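Local coordinates for protein putative peptidase M23 (Pseudomonas aeruginosa PAO1, PDB 2HSI) that is a putative zinc-dependent peptidase of family M23, probably acting as a metalloendopeptidase, though its function has not been established, at residues 129-140 against 202-213. Sequence-based numbering, arbitrary orientation. Where two conformers were deposited one is given.
Sequences RIERELAEQTAA and ILIGDYFFNGKT
The ring of Y207 lies against helix 129-140, which runs nearly antiparallel to strand 202-207 at an axis distance of 9.0 Å. Q137 lays its amide over one face, the two planes 27° apart. From that same side E133 CG approaches obliquely, 3.4 Å from Y207 CD1, its chain running opposite to the tyrosine; G205 CA backs the other face near the rim. At the ring edge the phenol OH donates to E136 OE1, nearly along the C-O axis of the carboxylate; R132 forms a salt bridge with OE2. The Q137 amide is fixed at both ends: NE2 donates back to E133 O, and OE1 takes an in-plane lone-pair bond of 2.7 Å from N210 ND2, the two amides almost perpendicular.

Beyond the ring, E133 OE1 receives F208 N on its syn side in a nearly straight bond (174°), and R129 NE forms a salt bridge to OE2 from above the carboxylate plane. R129 holds CG anti to its own N (chi1 176°) and stays extended, which carries NH1 into a clearly bent 2.9 Å hydrogen bond to D206 O. I130 CD1 sits over the F208 face in a CH-pi contact and also touches F209 CE2 at 3.7 Å. At the other end, A140 CB packs on L203 CD2 and I202 CD1.

Polar bonds round Y207 and F208 N are thus flanked by apolar contacts. Because Q137 OE1 holds the N210 amide, whose side chain is about 6 Å from that of zinc ligand H261, the contact could help fix N210 bordering the metal site.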
loop_
_atom_site.group_PDB
_atom_site.type_symbol
_atom_site.label_atom_id
_atom_site.label_comp_id
_atom_site.label_asym_id
_atom_site.label_seq_id
_atom_site.Cartn_x
_atom_site.Cartn_y
_atom_site.Cartn_z
ATOM N N ARG A 129 -1.326 13.332 -22.025
ATOM C CA ARG A 129 -1.334 13.670 -20.600
ATOM C C ARG A 129 -1.650 12.434 -19.758
ATOM O O ARG A 129 -0.887 12.111 -18.854
ATOM C CB ARG A 129 -2.341 14.790 -20.298
ATOM C CG ARG A 129 -2.475 15.141 -18.818
ATOM C CD ARG A 129 -3.799 15.853 -18.507
ATOM N NE ARG A 129 -3.980 15.993 -17.062
ATOM C CZ ARG A 129 -4.958 16.668 -16.470
ATOM N NH1 ARG A 129 -5.001 16.725 -15.143
ATOM N NH2 ARG A 129 -5.881 17.296 -17.194
ATOM N N ILE A 130 -2.754 11.749 -20.077
ATOM C CA ILE A 130 -3.217 10.569 -19.332
ATOM C C ILE A 130 -2.145 9.469 -19.269
ATOM O O ILE A 130 -1.929 8.886 -18.200
ATOM C CB ILE A 130 -4.599 10.046 -19.867
ATOM C CG1 ILE A 130 -5.733 10.977 -19.398
ATOM C CG2 ILE A 130 -4.871 8.604 -19.432
ATOM C CD1 ILE A 130 -7.045 10.861 -20.192
ATOM N N GLU A 131 -1.472 9.240 -20.408
ATOM C CA GLU A 131 -0.385 8.267 -20.506
ATOM C C GLU A 131 0.752 8.613 -19.541
ATOM O O GLU A 131 1.253 7.740 -18.832
ATOM C CB GLU A 131 0.127 8.178 -21.950
ATOM C CG GLU A 131 1.190 7.105 -22.191
ATOM C CD GLU A 131 1.521 6.892 -23.667
ATOM O OE1 GLU A 131 1.876 5.749 -24.026
ATOM O OE2 GLU A 131 1.433 7.852 -24.464
ATOM N N ARG A 132 1.129 9.891 -19.515
ATOM C CA ARG A 132 2.171 10.403 -18.636
ATOM C C ARG A 132 1.788 10.273 -17.153
ATOM O O ARG A 132 2.611 9.853 -16.339
ATOM C CB ARG A 132 2.470 11.859 -18.992
ATOM C CG ARG A 132 3.911 12.262 -18.780
ATOM C CD ARG A 132 4.051 13.766 -18.620
ATOM N NE ARG A 132 3.652 14.204 -17.281
ATOM C CZ ARG A 132 2.500 14.803 -16.985
ATOM N NH1 ARG A 132 1.606 15.061 -17.932
ATOM N NH2 ARG A 132 2.240 15.146 -15.733
ATOM N N GLU A 133 0.536 10.609 -16.830
ATOM C CA GLU A 133 -0.031 10.478 -15.471
ATOM C C GLU A 133 -0.128 9.034 -14.967
ATOM O O GLU A 133 0.138 8.762 -13.792
ATOM C CB GLU A 133 -1.405 11.155 -15.393
ATOM C CG GLU A 133 -1.354 12.666 -15.679
ATOM C CD GLU A 133 -2.705 13.343 -15.603
ATOM O OE1 GLU A 133 -3.746 12.664 -15.717
ATOM O OE2 GLU A 133 -2.728 14.578 -15.422
ATOM N N LEU A 134 -0.516 8.120 -15.856
ATOM C CA LEU A 134 -0.464 6.689 -15.567
ATOM C C LEU A 134 0.968 6.227 -15.309
ATOM O O LEU A 134 1.210 5.476 -14.363
ATOM C CB LEU A 134 -1.108 5.863 -16.696
ATOM C CG LEU A 134 -0.979 4.330 -16.643
ATOM C CD1 LEU A 134 -1.712 3.736 -15.433
ATOM C CD2 LEU A 134 -1.463 3.695 -17.950
ATOM N N ALA A 135 1.907 6.694 -16.129
ATOM C CA ALA A 135 3.323 6.335 -15.984
ATOM C C ALA A 135 3.939 6.805 -14.661
ATOM O O ALA A 135 4.735 6.084 -14.054
ATOM C CB ALA A 135 4.128 6.854 -17.155
ATOM N N GLU A 136 3.572 8.012 -14.228
ATOM C CA GLU A 136 4.061 8.573 -12.959
ATOM C C GLU A 136 3.575 7.753 -11.776
ATOM O O GLU A 136 4.345 7.453 -10.848
ATOM C CB GLU A 136 3.576 10.013 -12.773
ATOM C CG GLU A 136 4.283 11.036 -13.631
ATOM C CD GLU A 136 3.659 12.417 -13.521
ATOM O OE1 GLU A 136 2.988 12.713 -12.501
ATOM O OE2 GLU A 136 3.840 13.208 -14.462
ATOM N N GLN A 137 2.293 7.409 -11.802
ATOM C CA GLN A 137 1.685 6.643 -10.723
ATOM C C GLN A 137 2.202 5.203 -10.670
ATOM O O GLN A 137 2.432 4.659 -9.585
ATOM C CB GLN A 137 0.167 6.686 -10.830
ATOM C CG GLN A 137 -0.402 8.033 -10.418
ATOM C CD GLN A 137 -1.882 8.161 -10.691
ATOM O OE1 GLN A 137 -2.696 8.028 -9.785
ATOM N NE2 GLN A 137 -2.240 8.433 -11.946
ATOM N N THR A 138 2.398 4.605 -11.846
ATOM C CA THR A 138 2.970 3.257 -11.963
ATOM C C THR A 138 4.395 3.206 -11.369
ATOM O O THR A 138 4.715 2.315 -10.557
ATOM C CB THR A 138 2.934 2.773 -13.444
ATOM O OG1 THR A 138 1.568 2.697 -13.883
ATOM C CG2 THR A 138 3.582 1.406 -13.597
ATOM N N ALA A 139 5.218 4.187 -11.735
ATOM C CA ALA A 139 6.569 4.324 -11.184
ATOM C C ALA A 139 6.576 4.498 -9.666
ATOM O O ALA A 139 7.406 3.899 -8.984
ATOM C CB ALA A 139 7.310 5.467 -11.851
ATOM N N ALA A 140 5.641 5.297 -9.142
ATOM C CA ALA A 140 5.570 5.546 -7.691
ATOM C C ALA A 140 5.289 4.279 -6.873
ATOM O O ALA A 140 5.939 4.027 -5.857
ATOM C CB ALA A 140 4.546 6.604 -7.379
ATOM N N ILE A 202 6.210 10.811 -1.958
ATOM C CA ILE A 202 7.000 10.489 -3.147
ATOM C C ILE A 202 6.307 10.879 -4.457
ATOM O O ILE A 202 6.913 10.796 -5.536
ATOM C CB ILE A 202 7.416 8.994 -3.187
ATOM C CG1 ILE A 202 6.188 8.074 -3.131
ATOM C CG2 ILE A 202 8.416 8.710 -2.061
ATOM C CD1 ILE A 202 6.427 6.630 -3.629
ATOM N N LEU A 203 5.052 11.314 -4.358
ATOM C CA LEU A 203 4.313 11.782 -5.551
ATOM C C LEU A 203 3.118 12.666 -5.205
ATOM O O LEU A 203 2.349 12.367 -4.300
ATOM C CB LEU A 203 3.866 10.599 -6.440
ATOM C CG LEU A 203 3.240 10.911 -7.815
ATOM C CD1 LEU A 203 4.129 11.811 -8.648
ATOM C CD2 LEU A 203 2.912 9.654 -8.592
ATOM N N ILE A 204 3.007 13.781 -5.923
ATOM C CA ILE A 204 1.875 14.689 -5.830
ATOM C C ILE A 204 1.474 14.982 -7.271
ATOM O O ILE A 204 2.316 15.298 -8.103
ATOM C CB ILE A 204 2.234 15.996 -5.078
ATOM C CG1 ILE A 204 2.395 15.723 -3.582
ATOM C CG2 ILE A 204 1.157 17.086 -5.277
ATOM C CD1 ILE A 204 2.954 16.919 -2.794
ATOM N N GLY A 205 0.201 14.814 -7.576
ATOM C CA GLY A 205 -0.276 15.132 -8.908
ATOM C C GLY A 205 -1.666 15.717 -8.880
ATOM O O GLY A 205 -2.355 15.676 -7.865
ATOM N N ASP A 206 -2.045 16.302 -10.006
ATOM C CA ASP A 206 -3.420 16.712 -10.231
ATOM C C ASP A 206 -3.796 16.067 -11.548
ATOM O O ASP A 206 -3.522 16.595 -12.629
ATOM C CB ASP A 206 -3.572 18.235 -10.277
ATOM C CG ASP A 206 -5.006 18.697 -9.997
ATOM O OD1 ASP A 206 -5.971 17.969 -10.321
ATOM O OD2 ASP A 206 -5.176 19.807 -9.450
ATOM N N TYR A 207 -4.412 14.901 -11.431
ATOM C CA TYR A 207 -4.587 14.006 -12.566
ATOM C C TYR A 207 -5.982 14.050 -13.143
ATOM O O TYR A 207 -6.929 14.404 -12.453
ATOM C CB TYR A 207 -4.237 12.576 -12.147
ATOM C CG TYR A 207 -2.816 12.411 -11.642
ATOM C CD1 TYR A 207 -1.744 13.032 -12.288
ATOM C CD2 TYR A 207 -2.543 11.617 -10.532
ATOM C CE1 TYR A 207 -0.437 12.875 -11.843
ATOM C CE2 TYR A 207 -1.245 11.461 -10.073
ATOM C CZ TYR A 207 -0.199 12.081 -10.733
ATOM O OH TYR A 207 1.087 11.918 -10.273
ATOM N N PHE A 208 -6.091 13.679 -14.417
ATOM C CA PHE A 208 -7.364 13.691 -15.134
ATOM C C PHE A 208 -8.449 12.849 -14.452
ATOM O O PHE A 208 -9.564 13.325 -14.251
ATOM C CB PHE A 208 -7.169 13.238 -16.591
ATOM C CG PHE A 208 -8.421 13.329 -17.421
ATOM C CD1 PHE A 208 -8.744 14.511 -18.077
ATOM C CD2 PHE A 208 -9.291 12.239 -17.530
ATOM C CE1 PHE A 208 -9.912 14.610 -18.836
ATOM C CE2 PHE A 208 -10.461 12.327 -18.280
ATOM C CZ PHE A 208 -10.771 13.512 -18.936
ATOM N N PHE A 209 -8.122 11.603 -14.106
ATOM C CA PHE A 209 -9.081 10.697 -13.466
ATOM C C PHE A 209 -9.085 10.813 -11.940
ATOM O O PHE A 209 -10.144 10.972 -11.320
ATOM C CB PHE A 209 -8.812 9.244 -13.882
ATOM C CG PHE A 209 -9.039 8.982 -15.347
ATOM C CD1 PHE A 209 -10.324 8.965 -15.871
ATOM C CD2 PHE A 209 -7.966 8.748 -16.202
ATOM C CE1 PHE A 209 -10.543 8.730 -17.235
ATOM C CE2 PHE A 209 -8.170 8.507 -17.565
ATOM C CZ PHE A 209 -9.461 8.502 -18.079
ATOM N N ASN A 210 -7.895 10.743 -11.350
ATOM C CA ASN A 210 -7.742 10.672 -9.896
ATOM C C ASN A 210 -7.780 12.010 -9.162
ATOM O O ASN A 210 -7.849 12.024 -7.941
ATOM C CB ASN A 210 -6.453 9.912 -9.535
ATOM C CG ASN A 210 -6.561 8.413 -9.796
ATOM O OD1 ASN A 210 -7.663 7.872 -9.913
ATOM N ND2 ASN A 210 -5.413 7.734 -9.873
ATOM N N GLY A 211 -7.728 13.123 -9.896
ATOM C CA GLY A 211 -7.682 14.451 -9.269
ATOM C C GLY A 211 -6.442 14.669 -8.426
ATOM O O GLY A 211 -5.367 14.126 -8.738
ATOM N N LYS A 212 -6.580 15.459 -7.360
ATOM C CA LYS A 212 -5.436 15.737 -6.488
ATOM C C LYS A 212 -5.048 14.458 -5.755
ATOM O O LYS A 212 -5.845 13.875 -5.021
ATOM C CB LYS A 212 -5.698 16.886 -5.508
ATOM C CG LYS A 212 -6.013 18.226 -6.184
ATOM C CD LYS A 212 -5.952 19.369 -5.190
ATOM C CE LYS A 212 -6.725 20.574 -5.710
ATOM N NZ LYS A 212 -6.324 20.982 -7.082
ATOM N N THR A 213 -3.821 14.021 -6.008
ATOM C CA THR A 213 -3.379 12.690 -5.615
ATOM C C THR A 213 -2.084 12.830 -4.866
ATOM O O THR A 213 -1.234 13.611 -5.272
ATOM C CB THR A 213 -3.180 11.785 -6.860
ATOM O OG1 THR A 213 -4.405 11.720 -7.595
ATOM C CG2 THR A 213 -2.757 10.351 -6.470
HETATM O O HOH W 1 -5.382 10.640 -15.226
HETATM O O HOH W 2 2.531 15.388 -11.480
HETATM O O HOH W 3 -5.362 9.437 -12.820
#